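Local atomic coordinates of haemagglutinin I (Physarum polycephalum, PDB entry 3A5P), a protein that is a lectin named for agglutinating red blood cells, and probably binds carbohydrates through a minimal recognition domain of the legume lectin fold. Residues 4-10 / 74-80; 39-45 / 56-61; 66-71 / 88-92; 83-87 / 97-101. One frame throughout, in Å; residues are numbered along the deposited sequence.

In the fold
From the N terminus, strand 3-10 waits for its partner until the chain has made the whole five-stranded sheet; contact 1 then closes a loop of 63 residues by laying 74-80 beside 4-10. Contact 2, the hairpin of 39-45 and 56-61, lies wholly within that loop and belongs to the five-stranded sheet. Contact 3 crosses contact 1 along the chain, since 66-71 lies inside the loop and 88-92 beyond it, and it bridges the two sheets. Contact 4 comes after contact 1 in series, crosses contact 3, and forms the last hairpin. Val5 and Ala76 of contact 1 meet Phe42 of contact 2 between the sheets.

Contact 1. Residues 4-10 / 74-80; sequences SVQIVDN and GVATATF
Val8 and Thr79 run alongside one another on one face of a parallel strand pair. CB of Val8 is 3.7 Å from Thr79 OG1. Beyond it the two methyls part: CG1 turns to CG2 of Thr79, 3.9 Å away, and CG2 reaches back to CG2 of Thr77 at 3.8 Å. This spread follows from a first torsion of 176°, which puts CG1 trans to the backbone N and leaves CG2 beside that N. Val8 thus spans two threonines. Gln6 makes a similar bridge one step earlier: its CB lies against Thr77 OG1, and its CG against Val75 CG1 at 3.5 Å, after which the chain bends at chi2 and carries the amide away. At the start of the pair, Ser4 OG and Gly74 O share a water, which donates to the carbonyl.

Beneath these side chains, Ser4, Gln6 and Val8 bond through both N and O to 74-80. The bond from Phe80 N to Val8 O, 2.8 Å long, is close to straight, and the same oxygen lies at the edge of the Phe80 ring. The following bond, Asn10 N to Phe80 O, is weak.

The opposite face carries Val5, Ile7, Ala76, Ala78 and Phe80. Val5 and Phe80 pack on Val32 of strand 30-34, and Ile7 and Phe80 on Leu17 of strand 17-20. Strand 3-10 forms one margin of the four-stranded sheet within the chain, while 74-81 is flanked on its other side by strand 85-89.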
loop_
_atom_site.group_PDB
_atom_site.type_symbol
_atom_site.label_atom_id
_atom_site.label_comp_id
_atom_site.label_asym_id
_atom_site.label_seq_id
_atom_site.Cartn_x
_atom_site.Cartn_y
_atom_site.Cartn_z
ATOM N N SER A 4 -0.606 -4.220 16.799
ATOM C CA SER A 4 -1.478 -3.255 16.139
ATOM C C SER A 4 -0.628 -2.097 15.618
ATOM O O SER A 4 0.574 -2.017 15.923
ATOM C CB SER A 4 -2.543 -2.750 17.114
ATOM O OG SER A 4 -1.940 -1.994 18.154
ATOM N N VAL A 5 -1.256 -1.215 14.830
ATOM C CA VAL A 5 -0.604 -0.003 14.346
ATOM C C VAL A 5 -1.478 1.195 14.737
ATOM O O VAL A 5 -2.696 1.218 14.450
ATOM C CB VAL A 5 -0.375 -0.001 12.805
ATOM C CG1 VAL A 5 0.316 1.299 12.374
ATOM C CG2 VAL A 5 0.470 -1.213 12.370
ATOM N N GLN A 6 -0.860 2.163 15.418
ATOM C CA GLN A 6 -1.523 3.427 15.785
ATOM C C GLN A 6 -0.982 4.541 14.907
ATOM O O GLN A 6 0.205 4.592 14.629
ATOM C CB GLN A 6 -1.237 3.776 17.237
ATOM C CG GLN A 6 -2.062 2.962 18.219
ATOM C CD GLN A 6 -3.489 3.458 18.277
ATOM O OE1 GLN A 6 -3.742 4.677 18.387
ATOM N NE2 GLN A 6 -4.433 2.536 18.180
ATOM N N ILE A 7 -1.847 5.446 14.475
ATOM C CA ILE A 7 -1.385 6.548 13.624
ATOM C C ILE A 7 -1.698 7.887 14.295
ATOM O O ILE A 7 -2.819 8.108 14.777
ATOM C CB ILE A 7 -1.948 6.449 12.173
ATOM C CG1 ILE A 7 -3.481 6.397 12.188
ATOM C CG2 ILE A 7 -1.345 5.219 11.429
ATOM C CD1 ILE A 7 -4.142 6.617 10.832
ATOM N N VAL A 8 -0.684 8.748 14.382
ATOM C CA VAL A 8 -0.841 10.070 15.000
ATOM C C VAL A 8 -0.555 11.079 13.908
ATOM O O VAL A 8 0.549 11.098 13.356
ATOM C CB VAL A 8 0.119 10.285 16.220
ATOM C CG1 VAL A 8 -0.004 11.685 16.769
ATOM C CG2 VAL A 8 -0.147 9.249 17.331
ATOM N N ASP A 9 -1.568 11.884 13.584
ATOM C CA ASP A 9 -1.481 12.846 12.501
ATOM C C ASP A 9 -1.130 14.238 13.035
ATOM O O ASP A 9 -2.013 15.013 13.415
ATOM C CB ASP A 9 -2.813 12.880 11.747
ATOM C CG ASP A 9 -2.802 13.830 10.547
ATOM O OD1 ASP A 9 -1.741 14.373 10.179
ATOM O OD2 ASP A 9 -3.886 14.027 9.963
ATOM N N ASN A 10 0.161 14.539 13.082
ATOM C CA ASN A 10 0.605 15.897 13.404
ATOM C C ASN A 10 1.078 16.642 12.164
ATOM O O ASN A 10 1.924 17.537 12.242
ATOM C CB ASN A 10 1.677 15.894 14.496
ATOM C CG ASN A 10 1.120 15.477 15.839
ATOM O OD1 ASN A 10 -0.071 15.668 16.111
ATOM N ND2 ASN A 10 1.948 14.843 16.657
ATOM N N GLY A 74 2.113 -5.969 20.970
ATOM C CA GLY A 74 2.812 -4.841 20.343
ATOM C C GLY A 74 1.902 -3.746 19.801
ATOM O O GLY A 74 0.798 -4.015 19.329
ATOM N N VAL A 75 2.362 -2.495 19.910
ATOM C CA VAL A 75 1.678 -1.354 19.313
ATOM C C VAL A 75 2.742 -0.529 18.607
ATOM O O VAL A 75 3.592 0.085 19.252
ATOM C CB VAL A 75 0.937 -0.480 20.377
ATOM C CG1 VAL A 75 0.219 0.697 19.712
ATOM C CG2 VAL A 75 -0.050 -1.317 21.168
ATOM N N ALA A 76 2.735 -0.564 17.275
ATOM C CA ALA A 76 3.638 0.285 16.513
ATOM C C ALA A 76 2.905 1.602 16.238
ATOM O O ALA A 76 1.853 1.617 15.592
ATOM C CB ALA A 76 4.061 -0.389 15.219
ATOM N N THR A 77 3.439 2.691 16.765
ATOM C CA THR A 77 2.803 3.996 16.581
ATOM C C THR A 77 3.594 4.790 15.551
ATOM O O THR A 77 4.795 5.005 15.730
ATOM C CB THR A 77 2.722 4.772 17.914
ATOM O OG1 THR A 77 1.951 4.002 18.851
ATOM C CG2 THR A 77 2.039 6.148 17.677
ATOM N N ALA A 78 2.920 5.213 14.476
ATOM C CA ALA A 78 3.547 6.050 13.444
ATOM C C ALA A 78 3.031 7.468 13.596
ATOM O O ALA A 78 1.821 7.709 13.455
ATOM C CB ALA A 78 3.249 5.507 12.046
ATOM N N THR A 79 3.951 8.395 13.876
ATOM C CA THR A 79 3.604 9.809 14.057
ATOM C C THR A 79 4.059 10.608 12.840
ATOM O O THR A 79 5.252 10.618 12.493
ATOM C CB THR A 79 4.194 10.418 15.376
ATOM O OG1 THR A 79 3.763 9.636 16.497
ATOM C CG2 THR A 79 3.728 11.898 15.575
ATOM N N PHE A 80 3.100 11.296 12.229
ATOM C CA PHE A 80 3.337 12.053 11.009
ATOM C C PHE A 80 3.531 13.531 11.276
ATOM O O PHE A 80 2.770 14.122 12.006
ATOM C CB PHE A 80 2.173 11.817 10.047
ATOM C CG PHE A 80 2.154 10.419 9.511
ATOM C CD1 PHE A 80 2.706 10.138 8.257
ATOM C CD2 PHE A 80 1.658 9.375 10.291
ATOM C CE1 PHE A 80 2.708 8.814 7.768
ATOM C CE2 PHE A 80 1.674 8.036 9.824
ATOM C CZ PHE A 80 2.202 7.772 8.565
HETATM O O HOH W 1 -1.896 -4.204 20.072
#

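Contact 2. Residues 39-45 / 56-61; sequences PITFSEI and ITVHNG
Phe42 and Val58 project together from a non-hydrogen-bonded pair of an antiparallel beta hairpin in the five-stranded sheet. Val58 splits its methyls between two neighbours: CG2 meets Phe42 CD1 at 3.9 Å, while CG1 meets Ile40 CG2 at 3.5 Å, again with the side chains aligned. The division comes from a chi1 of 179°, at which CG2 of Val58 points away from its own carbonyl carbon and CG1 stays next to it. Ile56 approaches Phe42 aslant, its CG2 at the ring edge. These apolar groups face the other sheet, where Phe42 packs on Val5.

The other face is more polar. The side chains of His59 and Ile45 cross at about a right angle, with Ile45 CD1 4.0 Å from His59 CE1. The two nitrogens of His59 have different partners: ND1 bonds in the ring plane to a water also held by Ser43 OG and Thr57 O, and NE2 bonds to the backbone O of Ala104 of the second subunit. Leu103 of that subunit packs on Thr41, Ile45 and His59, so this face belongs to the dimer contact. A second water, accepting from Thr41 OG1, donates to Pro39 O and Gly61 O at the hairpin's open end. From the last strand pair Thr57 OG1 reaches on to Ile45 O, donating over 2.7 Å in the plane of that carbonyl.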
loop_
_atom_site.group_PDB
_atom_site.type_symbol
_atom_site.label_atom_id
_atom_site.label_comp_id
_atom_site.label_asym_id
_atom_site.label_seq_id
_atom_site.Cartn_x
_atom_site.Cartn_y
_atom_site.Cartn_z
ATOM N N PRO A 39 2.698 3.350 -0.016
ATOM C CA PRO A 39 2.293 2.819 1.285
ATOM C C PRO A 39 3.505 2.359 2.095
ATOM O O PRO A 39 4.518 1.929 1.525
ATOM C CB PRO A 39 1.398 1.614 0.933
ATOM C CG PRO A 39 0.857 1.943 -0.454
ATOM C CD PRO A 39 2.044 2.635 -1.132
ATOM N N ILE A 40 3.405 2.516 3.406
ATOM C CA ILE A 40 4.341 1.915 4.337
ATOM C C ILE A 40 3.726 0.587 4.777
ATOM O O ILE A 40 2.614 0.579 5.294
ATOM C CB ILE A 40 4.545 2.823 5.579
ATOM C CG1 ILE A 40 4.958 4.250 5.164
ATOM C CG2 ILE A 40 5.513 2.163 6.626
ATOM C CD1 ILE A 40 4.771 5.249 6.284
ATOM N N THR A 41 4.436 -0.523 4.558
ATOM C CA THR A 41 3.941 -1.854 4.935
ATOM C C THR A 41 4.568 -2.315 6.255
ATOM O O THR A 41 5.776 -2.185 6.461
ATOM C CB THR A 41 4.218 -2.929 3.811
ATOM O OG1 THR A 41 3.624 -2.498 2.583
ATOM C CG2 THR A 41 3.649 -4.316 4.213
ATOM N N PHE A 42 3.725 -2.811 7.152
ATOM C CA PHE A 42 4.156 -3.414 8.410
ATOM C C PHE A 42 3.833 -4.895 8.300
ATOM O O PHE A 42 2.710 -5.254 7.971
ATOM C CB PHE A 42 3.356 -2.830 9.588
ATOM C CG PHE A 42 3.580 -1.364 9.815
ATOM C CD1 PHE A 42 4.372 -0.931 10.881
ATOM C CD2 PHE A 42 2.993 -0.413 8.977
ATOM C CE1 PHE A 42 4.591 0.440 11.099
ATOM C CE2 PHE A 42 3.214 0.956 9.181
ATOM C CZ PHE A 42 4.002 1.380 10.248
ATOM N N SER A 43 4.803 -5.756 8.566
ATOM C CA SER A 43 4.560 -7.203 8.423
ATOM C C SER A 43 5.605 -8.020 9.168
ATOM O O SER A 43 6.603 -7.478 9.654
ATOM C CB SER A 43 4.517 -7.607 6.931
ATOM O OG SER A 43 5.807 -7.559 6.330
ATOM N N GLU A 44 5.378 -9.326 9.215
ATOM C CA GLU A 44 6.281 -10.249 9.883
ATOM C C GLU A 44 7.314 -10.885 8.937
ATOM O O GLU A 44 7.721 -12.032 9.138
ATOM C CB GLU A 44 5.462 -11.280 10.682
ATOM C CG GLU A 44 4.684 -10.609 11.795
ATOM C CD GLU A 44 4.016 -11.558 12.781
ATOM O OE1 GLU A 44 3.959 -12.788 12.524
ATOM O OE2 GLU A 44 3.504 -11.051 13.809
ATOM N N ILE A 45 7.776 -10.136 7.938
ATOM C CA ILE A 45 8.845 -10.638 7.047
ATOM C C ILE A 45 10.166 -10.733 7.807
ATOM O O ILE A 45 10.642 -9.747 8.362
ATOM C CB ILE A 45 8.993 -9.781 5.770
ATOM C CG1 ILE A 45 7.757 -9.990 4.888
ATOM C CG2 ILE A 45 10.280 -10.153 4.989
ATOM C CD1 ILE A 45 7.602 -8.959 3.807
ATOM N N ILE A 56 8.323 -6.503 14.168
ATOM C CA ILE A 56 7.517 -5.981 13.065
ATOM C C ILE A 56 8.505 -5.356 12.074
ATOM O O ILE A 56 9.275 -4.452 12.439
ATOM C CB ILE A 56 6.523 -4.887 13.528
ATOM C CG1 ILE A 56 5.682 -5.374 14.717
ATOM C CG2 ILE A 56 5.594 -4.474 12.323
ATOM C CD1 ILE A 56 4.911 -4.227 15.464
ATOM N N THR A 57 8.480 -5.842 10.838
ATOM C CA THR A 57 9.318 -5.312 9.761
ATOM C C THR A 57 8.568 -4.227 8.997
ATOM O O THR A 57 7.367 -4.340 8.763
ATOM C CB THR A 57 9.745 -6.417 8.817
ATOM O OG1 THR A 57 10.514 -7.360 9.571
ATOM C CG2 THR A 57 10.586 -5.853 7.676
ATOM N N VAL A 58 9.281 -3.159 8.672
ATOM C CA VAL A 58 8.678 -2.009 8.002
ATOM C C VAL A 58 9.298 -1.855 6.621
ATOM O O VAL A 58 10.542 -1.808 6.483
ATOM C CB VAL A 58 8.849 -0.730 8.851
ATOM C CG1 VAL A 58 8.233 0.502 8.145
ATOM C CG2 VAL A 58 8.217 -0.933 10.216
ATOM N N HIS A 59 8.433 -1.813 5.602
ATOM C CA HIS A 59 8.860 -1.476 4.250
ATOM C C HIS A 59 8.352 -0.090 3.851
ATOM O O HIS A 59 7.162 0.237 4.019
ATOM C CB HIS A 59 8.394 -2.535 3.248
ATOM C CG HIS A 59 9.212 -3.782 3.288
ATOM N ND1 HIS A 59 9.007 -4.772 4.220
ATOM C CD2 HIS A 59 10.257 -4.186 2.526
ATOM C CE1 HIS A 59 9.890 -5.739 4.032
ATOM N NE2 HIS A 59 10.652 -5.412 3.003
ATOM N N ASN A 60 9.257 0.734 3.354
ATOM C CA ASN A 60 8.888 2.050 2.828
ATOM C C ASN A 60 8.766 1.902 1.306
ATOM O O ASN A 60 9.772 1.877 0.580
ATOM C CB ASN A 60 9.938 3.089 3.245
ATOM C CG ASN A 60 9.506 4.524 2.959
ATOM O OD1 ASN A 60 8.387 4.784 2.493
ATOM N ND2 ASN A 60 10.409 5.463 3.228
ATOM N N GLY A 61 7.528 1.756 0.819
ATOM C CA GLY A 61 7.323 1.350 -0.569
ATOM C C GLY A 61 7.958 -0.024 -0.735
ATOM O O GLY A 61 7.664 -0.950 0.056
HETATM O O HOH W 2 5.095 -0.820 0.979
HETATM O O HOH W 3 6.753 -5.104 5.959
#

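Contact 3. Residues 66-71 / 88-92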
loop_
_atom_site.group_PDB
_atom_site.type_symbol
_atom_site.label_atom_id
_atom_site.label_comp_id
_atom_site.label_asym_id
_atom_site.label_seq_id
_atom_site.Cartn_x
_atom_site.Cartn_y
_atom_site.Cartn_z
ATOM N N PHE A 66 13.352 -0.657 8.219
ATOM C CA PHE A 66 13.928 -1.122 9.496
ATOM C C PHE A 66 13.011 -2.139 10.136
ATOM O O PHE A 66 11.904 -2.380 9.639
ATOM C CB PHE A 66 14.192 0.039 10.492
ATOM C CG PHE A 66 13.125 1.118 10.494
ATOM C CD1 PHE A 66 11.882 0.902 11.107
ATOM C CD2 PHE A 66 13.362 2.352 9.874
ATOM C CE1 PHE A 66 10.888 1.907 11.100
ATOM C CE2 PHE A 66 12.376 3.358 9.860
ATOM C CZ PHE A 66 11.143 3.131 10.483
ATOM N N GLN A 67 13.448 -2.705 11.258
ATOM C CA GLN A 67 12.622 -3.629 12.001
ATOM C C GLN A 67 12.456 -3.108 13.412
ATOM O O GLN A 67 13.414 -2.564 14.000
ATOM C CB GLN A 67 13.273 -5.009 12.018
ATOM C CG GLN A 67 12.388 -6.111 12.577
ATOM C CD GLN A 67 13.064 -7.478 12.451
ATOM O OE1 GLN A 67 13.730 -7.932 13.384
ATOM N NE2 GLN A 67 12.937 -8.105 11.276
ATOM N N LEU A 68 11.249 -3.294 13.947
ATOM C CA LEU A 68 10.872 -2.898 15.296
ATOM C C LEU A 68 10.728 -4.151 16.161
ATOM O O LEU A 68 10.357 -5.214 15.659
ATOM C CB LEU A 68 9.507 -2.220 15.269
ATOM C CG LEU A 68 9.204 -1.206 14.145
ATOM C CD1 LEU A 68 7.697 -0.981 14.031
ATOM C CD2 LEU A 68 9.913 0.092 14.454
ATOM N N GLY A 69 10.991 -4.009 17.452
ATOM C CA GLY A 69 10.811 -5.103 18.411
ATOM C C GLY A 69 9.755 -4.765 19.446
ATOM O O GLY A 69 9.473 -3.574 19.728
ATOM N N TYR A 70 9.163 -5.807 20.012
ATOM C CA TYR A 70 8.188 -5.627 21.079
ATOM C C TYR A 70 8.088 -6.848 21.998
ATOM O O TYR A 70 8.480 -7.969 21.641
ATOM C CB TYR A 70 6.798 -5.231 20.510
ATOM C CG TYR A 70 6.053 -6.336 19.778
ATOM C CD1 TYR A 70 5.165 -7.180 20.462
ATOM C CD2 TYR A 70 6.234 -6.547 18.397
ATOM C CE1 TYR A 70 4.475 -8.193 19.809
ATOM C CE2 TYR A 70 5.539 -7.583 17.721
ATOM C CZ TYR A 70 4.666 -8.402 18.446
ATOM O OH TYR A 70 3.991 -9.423 17.821
ATOM N N GLU A 71 7.589 -6.587 23.196
ATOM C CA GLU A 71 7.210 -7.618 24.140
ATOM C C GLU A 71 5.712 -7.475 24.365
ATOM O O GLU A 71 5.147 -6.396 24.154
ATOM C CB GLU A 71 7.957 -7.422 25.466
ATOM C CG GLU A 71 9.468 -7.418 25.353
ATOM C CD GLU A 71 10.046 -8.775 24.960
ATOM O OE1 GLU A 71 9.335 -9.805 25.103
ATOM O OE2 GLU A 71 11.209 -8.794 24.506
ATOM N N ILE A 88 8.358 6.140 13.872
ATOM C CA ILE A 88 7.685 4.889 14.246
ATOM C C ILE A 88 8.329 4.271 15.482
ATOM O O ILE A 88 9.540 4.097 15.527
ATOM C CB ILE A 88 7.686 3.865 13.083
ATOM C CG1 ILE A 88 7.111 4.523 11.811
ATOM C CG2 ILE A 88 6.886 2.626 13.473
ATOM C CD1 ILE A 88 7.294 3.713 10.529
ATOM N N SER A 89 7.508 3.981 16.484
ATOM C CA SER A 89 8.010 3.467 17.741
ATOM C C SER A 89 7.081 2.400 18.308
ATOM O O SER A 89 5.866 2.455 18.102
ATOM C CB SER A 89 8.162 4.613 18.745
ATOM O OG SER A 89 8.619 4.087 19.987
ATOM N N THR A 90 7.654 1.438 19.029
ATOM C CA THR A 90 6.866 0.435 19.762
ATOM C C THR A 90 7.006 0.607 21.284
ATOM O O THR A 90 6.341 -0.084 22.065
ATOM C CB THR A 90 7.340 -0.996 19.439
ATOM O OG1 THR A 90 8.757 -1.059 19.657
ATOM C CG2 THR A 90 7.047 -1.358 17.976
ATOM N N GLY A 91 7.892 1.504 21.705
ATOM C CA GLY A 91 8.230 1.598 23.131
ATOM C C GLY A 91 9.366 0.674 23.535
ATOM O O GLY A 91 9.748 0.633 24.708
ATOM N N PHE A 92 9.900 -0.077 22.572
ATOM C CA PHE A 92 11.080 -0.921 22.797
ATOM C C PHE A 92 12.170 -0.530 21.831
ATOM O O PHE A 92 11.954 -0.483 20.627
ATOM C CB PHE A 92 10.731 -2.407 22.657
ATOM C CG PHE A 92 9.667 -2.851 23.604
ATOM C CD1 PHE A 92 9.996 -3.464 24.815
ATOM C CD2 PHE A 92 8.320 -2.633 23.304
ATOM C CE1 PHE A 92 8.991 -3.849 25.706
ATOM C CE2 PHE A 92 7.319 -3.025 24.166
ATOM C CZ PHE A 92 7.648 -3.633 25.378
HETATM O O HOH W 4 12.432 -1.707 18.486
#
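Gly69 O accepts a short hydrogen bond, 2.6 Å, from Thr90 OG1. The hydroxyl comes in almost along the direction of the carbonyl bond. Thr90 OG1 also accepts from Phe92 N at 3.3 Å, making an ST turn, so one oxygen holds the turn together and fastens it to strand 63-70. Ser89 OG accepts from Gly91 N in a second, overlapping ST turn. A water adds a further tie, accepting from Gly69 N and donating to Phe92 O.

From this turn Phe92 lays its ring over the backbone at residues 70 and 71. Glu71 N lies 3.6 Å above the plane of the Phe92 ring, toward the rim, and Tyr70 CA makes an off-centre CH-pi contact 4.2 Å from the centroid of the same ring. The side chain of Glu71 runs nearly at a right angle to Phe92, with CG 3.6 Å from CE1; its carboxylate goes on to Ser53 OG.

On the other side of Thr90 the contact is apolar. Ile88 divides its ends between two residues: CG2 meets Leu68 CD1 at 3.7 Å, the side chains crossing about perpendicularly, and CD1 reaches the edge of the Phe66 ring at CZ, 3.9 Å away. A first torsion of -53° separates the two branches, CG1 leading out on the side of the backbone N and CG2 on that of the carbonyl carbon. Leu68 also packs on Ala76, and Ile88 on Ala78 and Leu98. Side chains from two facing sheets thus interlock in the core of a beta sandwich, the architecture of the legume lectin fold.

Contact 4. Residues 83-87 / 97-101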
loop_
_atom_site.group_PDB
_atom_site.type_symbol
_atom_site.label_atom_id
_atom_site.label_comp_id
_atom_site.label_asym_id
_atom_site.label_seq_id
_atom_site.Cartn_x
_atom_site.Cartn_y
_atom_site.Cartn_z
ATOM N N GLY A 83 6.180 17.630 5.779
ATOM C CA GLY A 83 7.396 17.272 5.027
ATOM C C GLY A 83 7.587 15.772 4.849
ATOM O O GLY A 83 8.681 15.325 4.505
ATOM N N GLY A 84 6.525 14.999 5.067
ATOM C CA GLY A 84 6.578 13.545 4.859
ATOM C C GLY A 84 7.399 12.820 5.922
ATOM O O GLY A 84 7.910 11.725 5.677
ATOM N N ASN A 85 7.518 13.428 7.104
ATOM C CA ASN A 85 8.293 12.843 8.173
ATOM C C ASN A 85 7.449 11.877 8.979
ATOM O O ASN A 85 6.340 12.209 9.384
ATOM C CB ASN A 85 8.879 13.919 9.093
ATOM C CG ASN A 85 9.991 14.670 8.443
ATOM O OD1 ASN A 85 11.085 14.130 8.257
ATOM N ND2 ASN A 85 9.721 15.911 8.041
ATOM N N VAL A 86 8.005 10.700 9.238
ATOM C CA VAL A 86 7.303 9.676 9.999
ATOM C C VAL A 86 8.244 9.142 11.063
ATOM O O VAL A 86 9.356 8.728 10.743
ATOM C CB VAL A 86 6.827 8.492 9.107
ATOM C CG1 VAL A 86 5.760 7.655 9.866
ATOM C CG2 VAL A 86 6.262 9.002 7.778
ATOM N N SER A 87 7.797 9.164 12.314
ATOM C CA SER A 87 8.513 8.529 13.408
ATOM C C SER A 87 7.714 7.316 13.855
ATOM O O SER A 87 6.542 7.458 14.181
ATOM C CB SER A 87 8.674 9.509 14.570
ATOM O OG SER A 87 9.329 8.889 15.664
ATOM N N HIS A 97 13.051 6.805 12.205
ATOM C CA HIS A 97 12.496 7.767 11.284
ATOM C C HIS A 97 12.566 7.263 9.840
ATOM O O HIS A 97 13.526 6.591 9.460
ATOM C CB HIS A 97 13.280 9.080 11.420
ATOM C CG HIS A 97 12.887 10.136 10.440
ATOM N ND1 HIS A 97 13.532 10.304 9.232
ATOM C CD2 HIS A 97 11.941 11.103 10.503
ATOM C CE1 HIS A 97 12.986 11.320 8.584
ATOM N NE2 HIS A 97 12.010 11.817 9.331
ATOM N N LEU A 98 11.550 7.602 9.045
ATOM C CA LEU A 98 11.636 7.525 7.588
ATOM C C LEU A 98 10.935 8.737 6.977
ATOM O O LEU A 98 10.230 9.498 7.664
ATOM C CB LEU A 98 11.028 6.202 7.051
ATOM C CG LEU A 98 9.536 5.898 7.331
ATOM C CD1 LEU A 98 8.589 6.622 6.348
ATOM C CD2 LEU A 98 9.209 4.369 7.330
ATOM N N THR A 99 11.137 8.901 5.679
ATOM C CA THR A 99 10.413 9.912 4.932
ATOM C C THR A 99 9.652 9.266 3.809
ATOM O O THR A 99 10.170 8.387 3.087
ATOM C CB THR A 99 11.315 11.015 4.364
ATOM O OG1 THR A 99 12.419 10.426 3.665
ATOM C CG2 THR A 99 11.816 11.888 5.479
ATOM N N LEU A 100 8.393 9.687 3.696
ATOM C CA LEU A 100 7.478 9.220 2.656
ATOM C C LEU A 100 8.093 9.397 1.275
ATOM O O LEU A 100 8.774 10.401 1.019
ATOM C CB LEU A 100 6.155 9.993 2.733
ATOM C CG LEU A 100 5.322 9.739 4.001
ATOM C CD1 LEU A 100 4.037 10.613 4.015
ATOM C CD2 LEU A 100 4.989 8.253 4.184
ATOM N N LYS A 101 7.834 8.441 0.395
ATOM C CA LYS A 101 8.350 8.485 -0.973
ATOM C C LYS A 101 7.238 8.863 -1.927
ATOM O O LYS A 101 6.212 8.165 -2.006
ATOM C CB LYS A 101 8.928 7.121 -1.346
ATOM C CG LYS A 101 10.181 6.808 -0.581
ATOM C CD LYS A 101 10.276 5.330 -0.240
ATOM C CE LYS A 101 10.544 4.485 -1.437
ATOM N NZ LYS A 101 11.364 3.313 -1.045
#
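His97 NE2 donates to Asn85 OD1 at 2.7 Å, a side-chain hydrogen bond between strands 85-89 and 96-99. The acceptor lies close to the imidazole plane, and the nitrogen approaches on a lone pair of OD1, although amide and ring planes are turned 38° apart. The first torsion of His97, 175°, swings the ring away from its own N and carries it past Val86 O toward Asn85. Asn85 ND2 is engaged by Ala82 O, which fixes which end of the amide faces the histidine.

Backbone bonds form the second group. Val86 and Leu98 make a hydrogen-bonded antiparallel pair, each N donating to the other's O at 3.0 Å. Beyond the strands, Leu100 N donates to Gly84 O at 2.9 Å. This is the final beta hairpin of the sandwich, and 96-99 is an outermost strand of the four-stranded sheet in this chain.

Apolar contacts occupy the inward face. Val86 CG2 meets two leucines: Leu98 CD1 at 3.6 Å, with the side chains aligned, and Leu100 CD2 at 3.9 Å, with that leucine crossing about perpendicularly. Both leucines also touch Ile40 of the facing sheet, and Val86 packs on Phe80.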